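Local coordinates for SecB-like chaperone Rv1957 (Mycobacterium tuberculosis, PDB 5MTW), which acts as the chaperone of a type II toxin-antitoxin system: it binds the antitoxin HigA1, prevents its aggregation and is required for neutralising the toxin HigB1, at residues Q16-R21 with L128-A133; P58-D63 with S68-R73; R42-A47 with A156-T161; E146-L151 with L160-L165. All blocks are in the same frame, centred on the assembly; numbering follows the deposited sequence.

Contacts 1 and 2 lie on one side of the chain's centre, contacts 3 and 4 on the other. Contacts 1 and 2 have centres 12 Å apart and touch: L128 and Y131 of the helix pack on F70, and A132 packs on V72. Contacts 3 and 4 have centres 13 Å apart, share L160 and T161, and meet where P159 CB lies 3.8 Å from Y149 CE1. Helix 125-154 serves both sides, in contacts 1 and 4, whose nearest atoms are about 10 Å apart. Bound HigA1 peptide packs at both contact 2 (D61, V71) and contact 3 (L157, P158, L160), whose centres are 35 Å apart.

Contact 1 (Q16-R21 with L128-A133); sequences QRVGAR and LTAYAA
A130 of helix 125-154 points its methyl group at the turn formed by V18 and G19. A130 CB lies 4.0 Å from V18 CB and 3.9 Å from G19 N. The methyl therefore meets both an apolar side chain and the backbone beside it. V18 does not face the helix squarely. Its CG1 is anti to the backbone N (chi1 172°), and this branch also lies 4.0 Å from A130 CB. V18 thus touches the methyl with its CB and one branch.

The closest pair of CA atoms is G19 and Y131, 5.0 Å apart. G19 has no side chain, and this lets the two backbones come together. It is the N-cap residue of helix 20-25. Its carbonyl is turned to the Y131 ring and comes in at the ring edge, near the ring plane. G19 O is 4.2 Å from Y131 CD1, so this is a loose approach. The contact across the two segments is van der Waals packing, and it is small.

The turn places the start of helix 20-25 against helix 125-154. R21, the second residue of helix 20-25, forms a salt bridge with E127. Y131 reaches past the turn to L22 and A23, meets F112 of strand 99-114 edge-to-face, and packs on I164 of the second subunit. L128 and A132 face strands 50-62 and 69-82.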
loop_
_atom_site.group_PDB
_atom_site.type_symbol
_atom_site.label_atom_id
_atom_site.label_comp_id
_atom_site.label_asym_id
_atom_site.label_seq_id
_atom_site.Cartn_x
_atom_site.Cartn_y
_atom_site.Cartn_z
ATOM N N GLN A 16 15.802 -13.603 -23.796
ATOM C CA GLN A 16 15.253 -14.990 -23.737
ATOM C C GLN A 16 16.379 -16.061 -23.773
ATOM O O GLN A 16 16.712 -16.621 -22.733
ATOM C CB GLN A 16 14.201 -15.212 -24.845
ATOM N N ARG A 17 16.957 -16.358 -24.940
ATOM C CA ARG A 17 18.074 -17.325 -25.011
ATOM C C ARG A 17 19.309 -16.767 -24.255
ATOM O O ARG A 17 19.938 -17.495 -23.495
ATOM C CB ARG A 17 18.434 -17.703 -26.475
ATOM N N VAL A 18 19.625 -15.479 -24.443
ATOM C CA VAL A 18 20.884 -14.928 -23.943
ATOM C C VAL A 18 20.913 -15.052 -22.425
ATOM O O VAL A 18 21.986 -15.149 -21.817
ATOM C CB VAL A 18 21.137 -13.447 -24.375
ATOM C CG1 VAL A 18 22.364 -12.865 -23.677
ATOM C CG2 VAL A 18 21.335 -13.309 -25.884
ATOM N N GLY A 19 19.741 -15.047 -21.810
ATOM C CA GLY A 19 19.632 -15.031 -20.363
ATOM C C GLY A 19 19.024 -16.295 -19.785
ATOM O O GLY A 19 18.746 -16.322 -18.578
ATOM N N ALA A 20 18.818 -17.333 -20.617
ATOM C CA ALA A 20 18.253 -18.644 -20.153
ATOM C C ALA A 20 19.134 -19.338 -19.126
ATOM O O ALA A 20 18.653 -19.925 -18.132
ATOM C CB ALA A 20 18.033 -19.587 -21.322
ATOM N N ARG A 21 20.440 -19.247 -19.346
ATOM C CA ARG A 21 21.388 -19.876 -18.446
ATOM C C ARG A 21 21.322 -19.276 -17.003
ATOM O O ARG A 21 21.254 -20.008 -15.985
ATOM C CB ARG A 21 22.798 -19.753 -19.042
ATOM C CG ARG A 21 23.866 -20.480 -18.223
ATOM C CD ARG A 21 25.312 -20.129 -18.600
ATOM N NE ARG A 21 26.162 -20.442 -17.448
ATOM C CZ ARG A 21 26.865 -19.572 -16.721
ATOM N NH1 ARG A 21 26.941 -18.274 -17.020
ATOM N NH2 ARG A 21 27.533 -20.033 -15.672
ATOM N N LEU A 128 23.278 -10.866 -17.753
ATOM C CA LEU A 128 22.686 -10.052 -16.729
ATOM C C LEU A 128 21.668 -9.082 -17.318
ATOM O O LEU A 128 20.537 -8.982 -16.804
ATOM C CB LEU A 128 23.787 -9.322 -15.977
ATOM C CG LEU A 128 24.586 -10.306 -15.124
ATOM C CD1 LEU A 128 26.026 -9.807 -14.857
ATOM C CD2 LEU A 128 23.843 -10.537 -13.834
ATOM N N THR A 129 22.058 -8.381 -18.395
ATOM C CA THR A 129 21.187 -7.409 -19.117
ATOM C C THR A 129 19.941 -8.095 -19.674
ATOM O O THR A 129 18.858 -7.647 -19.440
ATOM C CB THR A 129 21.975 -6.650 -20.205
ATOM O OG1 THR A 129 22.915 -5.797 -19.543
ATOM C CG2 THR A 129 21.096 -5.772 -21.041
ATOM N N ALA A 130 20.075 -9.258 -20.288
ATOM C CA ALA A 130 18.901 -9.921 -20.868
ATOM C C ALA A 130 17.918 -10.357 -19.749
ATOM O O ALA A 130 16.673 -10.292 -19.906
ATOM C CB ALA A 130 19.329 -11.134 -21.672
ATOM N N TYR A 131 18.503 -10.848 -18.650
ATOM C CA TYR A 131 17.712 -11.385 -17.538
ATOM C C TYR A 131 16.942 -10.272 -16.896
ATOM O O TYR A 131 15.807 -10.487 -16.580
ATOM C CB TYR A 131 18.567 -12.093 -16.492
ATOM C CG TYR A 131 17.788 -12.738 -15.326
ATOM C CD1 TYR A 131 17.160 -13.977 -15.467
ATOM C CD2 TYR A 131 17.653 -12.079 -14.117
ATOM C CE1 TYR A 131 16.483 -14.576 -14.410
ATOM C CE2 TYR A 131 16.960 -12.641 -13.051
ATOM C CZ TYR A 131 16.389 -13.896 -13.183
ATOM O OH TYR A 131 15.715 -14.444 -12.121
ATOM N N ALA A 132 17.585 -9.097 -16.741
ATOM C CA ALA A 132 17.016 -7.872 -16.174
ATOM C C ALA A 132 15.887 -7.367 -17.027
ATOM O O ALA A 132 14.836 -6.932 -16.515
ATOM C CB ALA A 132 18.048 -6.749 -16.016
ATOM N N ALA A 133 16.116 -7.434 -18.335
ATOM C CA ALA A 133 15.122 -6.985 -19.314
ATOM C C ALA A 133 13.889 -7.849 -19.383
ATOM O O ALA A 133 12.867 -7.443 -19.931
ATOM C CB ALA A 133 15.774 -6.894 -20.710
#

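Contact 2 (P58-D63 with S68-R73); sequences PAVDAD and SAFVVR
D61 and R73 meet side-on on one face of the sheet, R73 lying two residues beyond V71, the partner of D61 in the antiparallel register. R73 NE donates to D61 OD2 at 2.7 Å, and R73 NH2 donates to D61 OD1 at 2.8 Å. Both bonds are nearly straight and reach the syn sides of the carboxylate. The two planar groups are 13° apart, so the pair is almost flat. The arginine chain bends at chi3 (-82°), which turns its guanidinium back across the neighbouring strand. A59 CB sits over one face of this group, 3.8 Å from R73 NH2. E107 of strand 99-114 holds R73 NH1 in a second salt bridge, which should help to fix its rotation.

The backbone is also tight here. A59 pairs with R73, and D61 with V71, each through two hydrogen bonds. D61 N to V71 O measures 2.8 Å.

On the other face lie V60, A62, F70 and V72. V60 CG2 is 3.9 Å from F70 CD2 and approaches the ring obliquely. Helix 125-154 covers this face through L128 and A132. The looser part includes V60 CG2 and V72 CG2, 4.3 Å apart, and the solvent-exposed P58, which meets R73 O through its CA at 3.3 Å.

This is the turn end of the β hairpin of strands 50-62 and 69-82, in the four-stranded antiparallel sheet of the SecB-like fold, and its D61-V71 face is part of the surface on which the bound peptide packs.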
loop_
_atom_site.group_PDB
_atom_site.type_symbol
_atom_site.label_atom_id
_atom_site.label_comp_id
_atom_site.label_asym_id
_atom_site.label_seq_id
_atom_site.Cartn_x
_atom_site.Cartn_y
_atom_site.Cartn_z
ATOM N N PRO A 58 15.542 0.604 -17.224
ATOM C CA PRO A 58 16.147 -0.508 -16.503
ATOM C C PRO A 58 17.690 -0.462 -16.355
ATOM O O PRO A 58 18.385 0.140 -17.150
ATOM C CB PRO A 58 15.677 -1.751 -17.284
ATOM C CG PRO A 58 15.021 -1.250 -18.495
ATOM C CD PRO A 58 15.192 0.220 -18.612
ATOM N N ALA A 59 18.227 -1.085 -15.307
ATOM C CA ALA A 59 19.641 -1.089 -15.110
ATOM C C ALA A 59 19.923 -2.320 -14.285
ATOM O O ALA A 59 19.015 -2.873 -13.645
ATOM C CB ALA A 59 20.072 0.204 -14.452
ATOM N N VAL A 60 21.134 -2.841 -14.364
ATOM C CA VAL A 60 21.492 -3.998 -13.505
ATOM C C VAL A 60 22.848 -3.634 -12.806
ATOM O O VAL A 60 23.682 -2.943 -13.368
ATOM C CB VAL A 60 21.439 -5.334 -14.270
ATOM C CG1 VAL A 60 22.420 -5.378 -15.423
ATOM C CG2 VAL A 60 21.692 -6.541 -13.351
ATOM N N ASP A 61 22.991 -3.996 -11.548
ATOM C CA ASP A 61 24.276 -3.779 -10.826
ATOM C C ASP A 61 24.735 -5.140 -10.427
ATOM O O ASP A 61 23.988 -5.925 -9.762
ATOM C CB ASP A 61 24.135 -2.915 -9.552
ATOM C CG ASP A 61 23.481 -1.593 -9.783
ATOM O OD1 ASP A 61 23.931 -0.859 -10.690
ATOM O OD2 ASP A 61 22.511 -1.268 -9.029
ATOM N N ALA A 62 25.950 -5.479 -10.848
ATOM C CA ALA A 62 26.525 -6.758 -10.580
ATOM C C ALA A 62 28.024 -6.671 -10.469
ATOM O O ALA A 62 28.622 -5.706 -10.883
ATOM C CB ALA A 62 26.119 -7.708 -11.681
ATOM N N ASP A 63 28.633 -7.643 -9.846
ATOM C CA ASP A 63 30.107 -7.719 -9.870
ATOM C C ASP A 63 30.379 -9.171 -9.653
ATOM O O ASP A 63 30.662 -9.559 -8.555
ATOM C CB ASP A 63 30.723 -6.909 -8.738
ATOM C CG ASP A 63 32.315 -7.006 -8.689
ATOM O OD1 ASP A 63 33.058 -7.672 -9.529
ATOM O OD2 ASP A 63 32.789 -6.388 -7.723
ATOM N N SER A 68 28.028 -13.335 -5.862
ATOM C CA SER A 68 27.130 -14.006 -6.762
ATOM C C SER A 68 25.712 -13.414 -6.487
ATOM O O SER A 68 24.758 -14.146 -6.276
ATOM C CB SER A 68 27.212 -15.524 -6.519
ATOM O OG SER A 68 26.730 -15.829 -5.235
ATOM N N ALA A 69 25.626 -12.090 -6.362
ATOM C CA ALA A 69 24.324 -11.411 -6.166
ATOM C C ALA A 69 24.285 -10.246 -7.169
ATOM O O ALA A 69 25.318 -9.661 -7.487
ATOM C CB ALA A 69 24.127 -10.941 -4.739
ATOM N N PHE A 70 23.083 -9.952 -7.682
ATOM C CA PHE A 70 22.879 -8.759 -8.476
ATOM C C PHE A 70 21.578 -8.047 -8.212
ATOM O O PHE A 70 20.592 -8.630 -7.755
ATOM C CB PHE A 70 23.011 -9.046 -9.956
ATOM C CG PHE A 70 22.061 -10.075 -10.481
ATOM C CD1 PHE A 70 22.308 -11.399 -10.322
ATOM C CD2 PHE A 70 20.911 -9.689 -11.160
ATOM C CE1 PHE A 70 21.431 -12.385 -10.815
ATOM C CE2 PHE A 70 20.046 -10.653 -11.677
ATOM C CZ PHE A 70 20.311 -11.992 -11.494
ATOM N N VAL A 71 21.564 -6.785 -8.604
ATOM C CA VAL A 71 20.367 -5.966 -8.408
ATOM C C VAL A 71 19.809 -5.444 -9.716
ATOM O O VAL A 71 20.532 -4.835 -10.493
ATOM C CB VAL A 71 20.724 -4.733 -7.545
ATOM C CG1 VAL A 71 19.488 -3.812 -7.353
ATOM C CG2 VAL A 71 21.199 -5.210 -6.203
ATOM N N VAL A 72 18.533 -5.677 -9.954
ATOM C CA VAL A 72 17.801 -5.090 -11.094
ATOM C C VAL A 72 17.073 -3.869 -10.608
ATOM O O VAL A 72 16.312 -3.940 -9.592
ATOM C CB VAL A 72 16.786 -6.071 -11.728
ATOM C CG1 VAL A 72 16.027 -5.380 -12.881
ATOM C CG2 VAL A 72 17.567 -7.267 -12.230
ATOM N N ARG A 73 17.303 -2.738 -11.292
ATOM C CA ARG A 73 16.697 -1.467 -10.941
ATOM C C ARG A 73 15.861 -0.984 -12.126
ATOM O O ARG A 73 16.279 -1.099 -13.309
ATOM C CB ARG A 73 17.765 -0.373 -10.599
ATOM C CG ARG A 73 18.555 -0.558 -9.355
ATOM C CD ARG A 73 19.442 0.662 -9.064
ATOM N NE ARG A 73 20.674 0.591 -9.835
ATOM C CZ ARG A 73 21.015 1.418 -10.832
ATOM N NH1 ARG A 73 20.235 2.449 -11.172
ATOM N NH2 ARG A 73 22.166 1.195 -11.486
#

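Contact 3 (R42-A47 with A156-T161); sequences RAPKPA and ALPPLT
The P44 ring juts into the angle between L157 and P158, where the chain has just left helix 125-154. That helix ends in a Schellman motif at A156, the residue before L157. The two segments belong to the SecB-like fold: one is the loop between strands 26-40 and 50-62, the other the loop after the long helix.

P44 CG is the bump. It lies 3.7 Å from P158 CD and 4.0 Å from L157 CD2. The hollow thus has a ring carbon on one wall and a methyl on the other. The side chain of L157 starts off to the side, but its end comes back towards P44. With CG anti to the carbonyl carbon (chi1 -59°), it presents CD2 to both CG and CD of the ring.

L50 of strand 50-62 touches both P44 and P158. L157 leans on I80 of strand 69-82 and on V101 and A102 of strand 99-114. The bound peptide packs on L157 and P158, and an aromatic side chain of the peptide is hydrogen-bonded to P158 O.

A second proline adds a thinner layer at the margin. P46 CG stands 4.4 Å from P158 CG.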
loop_
_atom_site.group_PDB
_atom_site.type_symbol
_atom_site.label_atom_id
_atom_site.label_comp_id
_atom_site.label_asym_id
_atom_site.label_seq_id
_atom_site.Cartn_x
_atom_site.Cartn_y
_atom_site.Cartn_z
ATOM N N ARG A 42 -1.521 21.215 -9.830
ATOM C CA ARG A 42 -2.754 21.839 -10.384
ATOM C C ARG A 42 -3.882 20.824 -10.199
ATOM O O ARG A 42 -3.619 19.607 -9.976
ATOM C CB ARG A 42 -2.585 22.199 -11.902
ATOM N N ALA A 43 -5.134 21.275 -10.307
ATOM C CA ALA A 43 -6.286 20.352 -10.293
ATOM C C ALA A 43 -6.366 19.416 -11.550
ATOM O O ALA A 43 -6.116 19.840 -12.670
ATOM C CB ALA A 43 -7.600 21.164 -10.139
ATOM N N PRO A 44 -6.747 18.131 -11.378
ATOM C CA PRO A 44 -6.984 17.325 -12.549
ATOM C C PRO A 44 -8.330 17.746 -13.174
ATOM O O PRO A 44 -9.110 18.359 -12.478
ATOM C CB PRO A 44 -7.044 15.888 -11.979
ATOM C CG PRO A 44 -7.489 16.066 -10.565
ATOM C CD PRO A 44 -6.880 17.362 -10.128
ATOM N N LYS A 45 -8.575 17.436 -14.459
ATOM C CA LYS A 45 -9.849 17.761 -15.164
ATOM C C LYS A 45 -10.291 16.597 -16.023
ATOM O O LYS A 45 -10.110 16.614 -17.237
ATOM C CB LYS A 45 -9.646 18.958 -16.061
ATOM C CG LYS A 45 -9.409 20.219 -15.275
ATOM C CD LYS A 45 -8.705 21.275 -16.113
ATOM C CE LYS A 45 -8.804 22.619 -15.439
ATOM N NZ LYS A 45 -7.844 23.540 -16.114
ATOM N N PRO A 46 -10.803 15.533 -15.385
ATOM C CA PRO A 46 -11.175 14.313 -16.129
ATOM C C PRO A 46 -12.038 14.629 -17.372
ATOM O O PRO A 46 -11.754 14.145 -18.495
ATOM C CB PRO A 46 -11.944 13.491 -15.090
ATOM C CG PRO A 46 -11.466 13.981 -13.752
ATOM C CD PRO A 46 -10.908 15.369 -13.918
ATOM N N ALA A 47 -13.042 15.487 -17.163
ATOM C CA ALA A 47 -13.990 15.868 -18.203
ATOM C C ALA A 47 -13.325 16.570 -19.390
ATOM O O ALA A 47 -13.730 16.366 -20.518
ATOM C CB ALA A 47 -15.080 16.733 -17.603
ATOM N N ALA A 156 -4.559 12.700 -3.912
ATOM C CA ALA A 156 -5.954 13.029 -4.079
ATOM C C ALA A 156 -6.320 13.196 -5.546
ATOM O O ALA A 156 -7.296 13.856 -5.860
ATOM C CB ALA A 156 -6.367 14.274 -3.245
ATOM N N LEU A 157 -5.543 12.538 -6.419
ATOM C CA LEU A 157 -5.821 12.494 -7.816
ATOM C C LEU A 157 -6.779 11.309 -8.067
ATOM O O LEU A 157 -6.830 10.385 -7.265
ATOM C CB LEU A 157 -4.552 12.312 -8.626
ATOM C CG LEU A 157 -3.547 13.422 -8.403
ATOM C CD1 LEU A 157 -2.249 13.167 -9.132
ATOM C CD2 LEU A 157 -4.150 14.738 -8.860
ATOM N N PRO A 158 -7.450 11.306 -9.207
ATOM C CA PRO A 158 -8.161 10.065 -9.596
ATOM C C PRO A 158 -7.112 8.970 -9.567
ATOM O O PRO A 158 -6.031 9.126 -10.149
ATOM C CB PRO A 158 -8.599 10.356 -11.023
ATOM C CG PRO A 158 -8.829 11.839 -10.939
ATOM C CD PRO A 158 -7.630 12.354 -10.240
ATOM N N PRO A 159 -7.432 7.846 -8.948
ATOM C CA PRO A 159 -6.441 6.746 -8.868
ATOM C C PRO A 159 -6.063 6.184 -10.245
ATOM O O PRO A 159 -6.926 5.888 -11.055
ATOM C CB PRO A 159 -7.131 5.728 -7.953
ATOM C CG PRO A 159 -8.030 6.561 -7.107
ATOM C CD PRO A 159 -8.612 7.579 -8.090
ATOM N N LEU A 160 -4.755 6.221 -10.541
ATOM C CA LEU A 160 -4.227 5.686 -11.747
ATOM C C LEU A 160 -3.840 4.219 -11.555
ATOM O O LEU A 160 -2.944 3.895 -10.743
ATOM C CB LEU A 160 -2.942 6.387 -12.149
ATOM C CG LEU A 160 -2.284 5.834 -13.409
ATOM C CD1 LEU A 160 -3.342 5.778 -14.504
ATOM C CD2 LEU A 160 -1.240 6.797 -13.850
ATOM N N THR A 161 -4.519 3.352 -12.302
ATOM C CA THR A 161 -4.153 1.932 -12.314
ATOM C C THR A 161 -3.497 1.558 -13.655
ATOM O O THR A 161 -4.166 1.515 -14.685
ATOM C CB THR A 161 -5.408 1.038 -12.011
ATOM O OG1 THR A 161 -5.901 1.377 -10.731
ATOM C CG2 THR A 161 -5.068 -0.384 -12.010
#

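Contact 4 (E146-L151 with L160-L165); sequences EYVYDL and LTLEIL
V148 and L160 form the apolar part of the contact. Their side chains run side by side and point the same way. V148 CG1 lies 3.7 Å from L160 CD2 and also reaches L160 CG. V148 has CG1 anti to the backbone N (chi1 171°), which directs this branch at L160. The other branch, CG2, leans towards L162 and is 4.4 Å from L162 CD1. L78 of strand 69-82 touches both V148 and L160, so the pair is buried against the sheet.

The segment 160-165 belongs to the chain that follows helix 125-154. It turns back and runs along that helix in the SecB-like fold. T152 OG1 ties the two by taking part in hydrogen bonds with L160 N and V148 O. R145 of the helix is bonded to L162 O.

Two oxygens, L160 O and T161 OG1, rest against carbon atoms of Y149. Y149 CA makes a CA-H...O contact with L160 O at 3.3 Å. The same carbonyl oxygen sits at the edge of the Y149 ring, near its plane. T161 runs alongside the tyrosine, with T161 OG1 3.4 Å from Y149 CD1.

The Y149 ring also takes part in the tetramer: it stacks on Y149 of the third subunit. Y149 O is hydrogen-bonded to Y149 OH of the third subunit. P159 of the third subunit also packs on Y149.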
loop_
_atom_site.group_PDB
_atom_site.type_symbol
_atom_site.label_atom_id
_atom_site.label_comp_id
_atom_site.label_asym_id
_atom_site.label_seq_id
_atom_site.Cartn_x
_atom_site.Cartn_y
_atom_site.Cartn_z
ATOM N N GLU A 146 1.504 -0.865 -8.281
ATOM C CA GLU A 146 0.899 -0.667 -6.979
ATOM C C GLU A 146 1.331 0.698 -6.397
ATOM O O GLU A 146 0.557 1.397 -5.765
ATOM C CB GLU A 146 1.220 -1.778 -5.993
ATOM C CG GLU A 146 0.516 -1.609 -4.641
ATOM C CD GLU A 146 1.240 -0.668 -3.675
ATOM O OE1 GLU A 146 2.460 -0.476 -3.818
ATOM O OE2 GLU A 146 0.602 -0.091 -2.747
ATOM N N TYR A 147 2.581 1.070 -6.640
ATOM C CA TYR A 147 3.064 2.307 -6.126
ATOM C C TYR A 147 2.380 3.531 -6.776
ATOM O O TYR A 147 2.092 4.531 -6.106
ATOM C CB TYR A 147 4.648 2.346 -6.254
ATOM C CG TYR A 147 5.166 3.552 -5.606
ATOM C CD1 TYR A 147 5.063 3.722 -4.219
ATOM C CD2 TYR A 147 5.747 4.566 -6.333
ATOM C CE1 TYR A 147 5.501 4.889 -3.589
ATOM C CE2 TYR A 147 6.186 5.710 -5.725
ATOM C CZ TYR A 147 6.054 5.874 -4.345
ATOM O OH TYR A 147 6.461 7.118 -3.804
ATOM N N VAL A 148 2.158 3.454 -8.095
ATOM C CA VAL A 148 1.484 4.485 -8.801
ATOM C C VAL A 148 0.045 4.659 -8.297
ATOM O O VAL A 148 -0.428 5.736 -8.145
ATOM C CB VAL A 148 1.620 4.328 -10.305
ATOM C CG1 VAL A 148 0.741 5.293 -11.060
ATOM C CG2 VAL A 148 3.080 4.575 -10.752
ATOM N N TYR A 149 -0.590 3.525 -8.007
ATOM C CA TYR A 149 -1.963 3.518 -7.567
ATOM C C TYR A 149 -2.013 4.163 -6.172
ATOM O O TYR A 149 -2.882 4.955 -5.866
ATOM C CB TYR A 149 -2.509 2.077 -7.531
ATOM C CG TYR A 149 -3.845 1.983 -6.869
ATOM C CD1 TYR A 149 -5.012 2.287 -7.542
ATOM C CD2 TYR A 149 -3.951 1.574 -5.555
ATOM C CE1 TYR A 149 -6.224 2.136 -6.932
ATOM C CE2 TYR A 149 -5.167 1.442 -4.926
ATOM C CZ TYR A 149 -6.316 1.732 -5.618
ATOM O OH TYR A 149 -7.566 1.606 -4.980
ATOM N N ASP A 150 -1.047 3.809 -5.328
ATOM C CA ASP A 150 -1.025 4.309 -3.936
ATOM C C ASP A 150 -0.741 5.820 -3.924
ATOM O O ASP A 150 -1.410 6.580 -3.242
ATOM C CB ASP A 150 -0.051 3.544 -3.109
ATOM C CG ASP A 150 0.196 4.166 -1.702
ATOM O OD1 ASP A 150 0.991 5.090 -1.610
ATOM O OD2 ASP A 150 -0.427 3.799 -0.712
ATOM N N LEU A 151 0.253 6.218 -4.725
ATOM C CA LEU A 151 0.634 7.607 -4.778
ATOM C C LEU A 151 -0.401 8.506 -5.294
ATOM O O LEU A 151 -0.680 9.628 -4.718
ATOM C CB LEU A 151 1.901 7.690 -5.648
ATOM C CG LEU A 151 2.691 8.974 -5.719
ATOM C CD1 LEU A 151 3.103 9.625 -4.369
ATOM C CD2 LEU A 151 3.934 8.627 -6.578
ATOM N N LEU A 160 -4.755 6.221 -10.541
ATOM C CA LEU A 160 -4.227 5.686 -11.747
ATOM C C LEU A 160 -3.840 4.219 -11.555
ATOM O O LEU A 160 -2.944 3.895 -10.743
ATOM C CB LEU A 160 -2.942 6.387 -12.149
ATOM C CG LEU A 160 -2.284 5.834 -13.409
ATOM C CD1 LEU A 160 -3.342 5.778 -14.504
ATOM C CD2 LEU A 160 -1.240 6.797 -13.850
ATOM N N THR A 161 -4.519 3.352 -12.302
ATOM C CA THR A 161 -4.153 1.932 -12.314
ATOM C C THR A 161 -3.497 1.558 -13.655
ATOM O O THR A 161 -4.166 1.515 -14.685
ATOM C CB THR A 161 -5.408 1.038 -12.011
ATOM O OG1 THR A 161 -5.901 1.377 -10.731
ATOM C CG2 THR A 161 -5.068 -0.384 -12.010
ATOM N N LEU A 162 -2.187 1.337 -13.652
ATOM C CA LEU A 162 -1.498 1.005 -14.889
ATOM C C LEU A 162 -2.084 -0.290 -15.482
ATOM O O LEU A 162 -2.679 -1.148 -14.754
ATOM C CB LEU A 162 0.010 0.897 -14.668
ATOM C CG LEU A 162 0.675 2.116 -14.098
ATOM C CD1 LEU A 162 2.197 1.769 -13.972
ATOM C CD2 LEU A 162 0.375 3.340 -15.016
ATOM N N GLU A 163 -1.925 -0.394 -16.782
ATOM C CA GLU A 163 -2.316 -1.588 -17.523
ATOM C C GLU A 163 -1.482 -2.822 -17.107
ATOM O O GLU A 163 -0.286 -2.741 -16.723
ATOM C CB GLU A 163 -2.156 -1.377 -19.034
ATOM C CG GLU A 163 -2.551 0.019 -19.493
ATOM C CD GLU A 163 -1.348 1.038 -19.563
ATOM O OE1 GLU A 163 -0.610 1.413 -18.520
ATOM O OE2 GLU A 163 -1.161 1.484 -20.738
ATOM N N ILE A 164 -2.125 -3.966 -17.147
ATOM C CA ILE A 164 -1.414 -5.222 -17.005
ATOM C C ILE A 164 -0.489 -5.463 -18.241
ATOM O O ILE A 164 -0.950 -5.523 -19.351
ATOM C CB ILE A 164 -2.428 -6.398 -16.805
ATOM C CG1 ILE A 164 -3.325 -6.107 -15.602
ATOM C CG2 ILE A 164 -1.663 -7.661 -16.595
ATOM C CD1 ILE A 164 -2.564 -5.958 -14.271
ATOM N N LEU A 165 0.824 -5.500 -18.065
ATOM C CA LEU A 165 1.718 -5.688 -19.213
ATOM C C LEU A 165 1.792 -7.146 -19.623
ATOM O O LEU A 165 2.059 -7.984 -18.761
ATOM C CB LEU A 165 3.122 -5.123 -18.907
ATOM C CG LEU A 165 3.026 -3.582 -18.896
ATOM C CD1 LEU A 165 4.388 -2.885 -18.926
ATOM C CD2 LEU A 165 2.106 -3.022 -20.008
#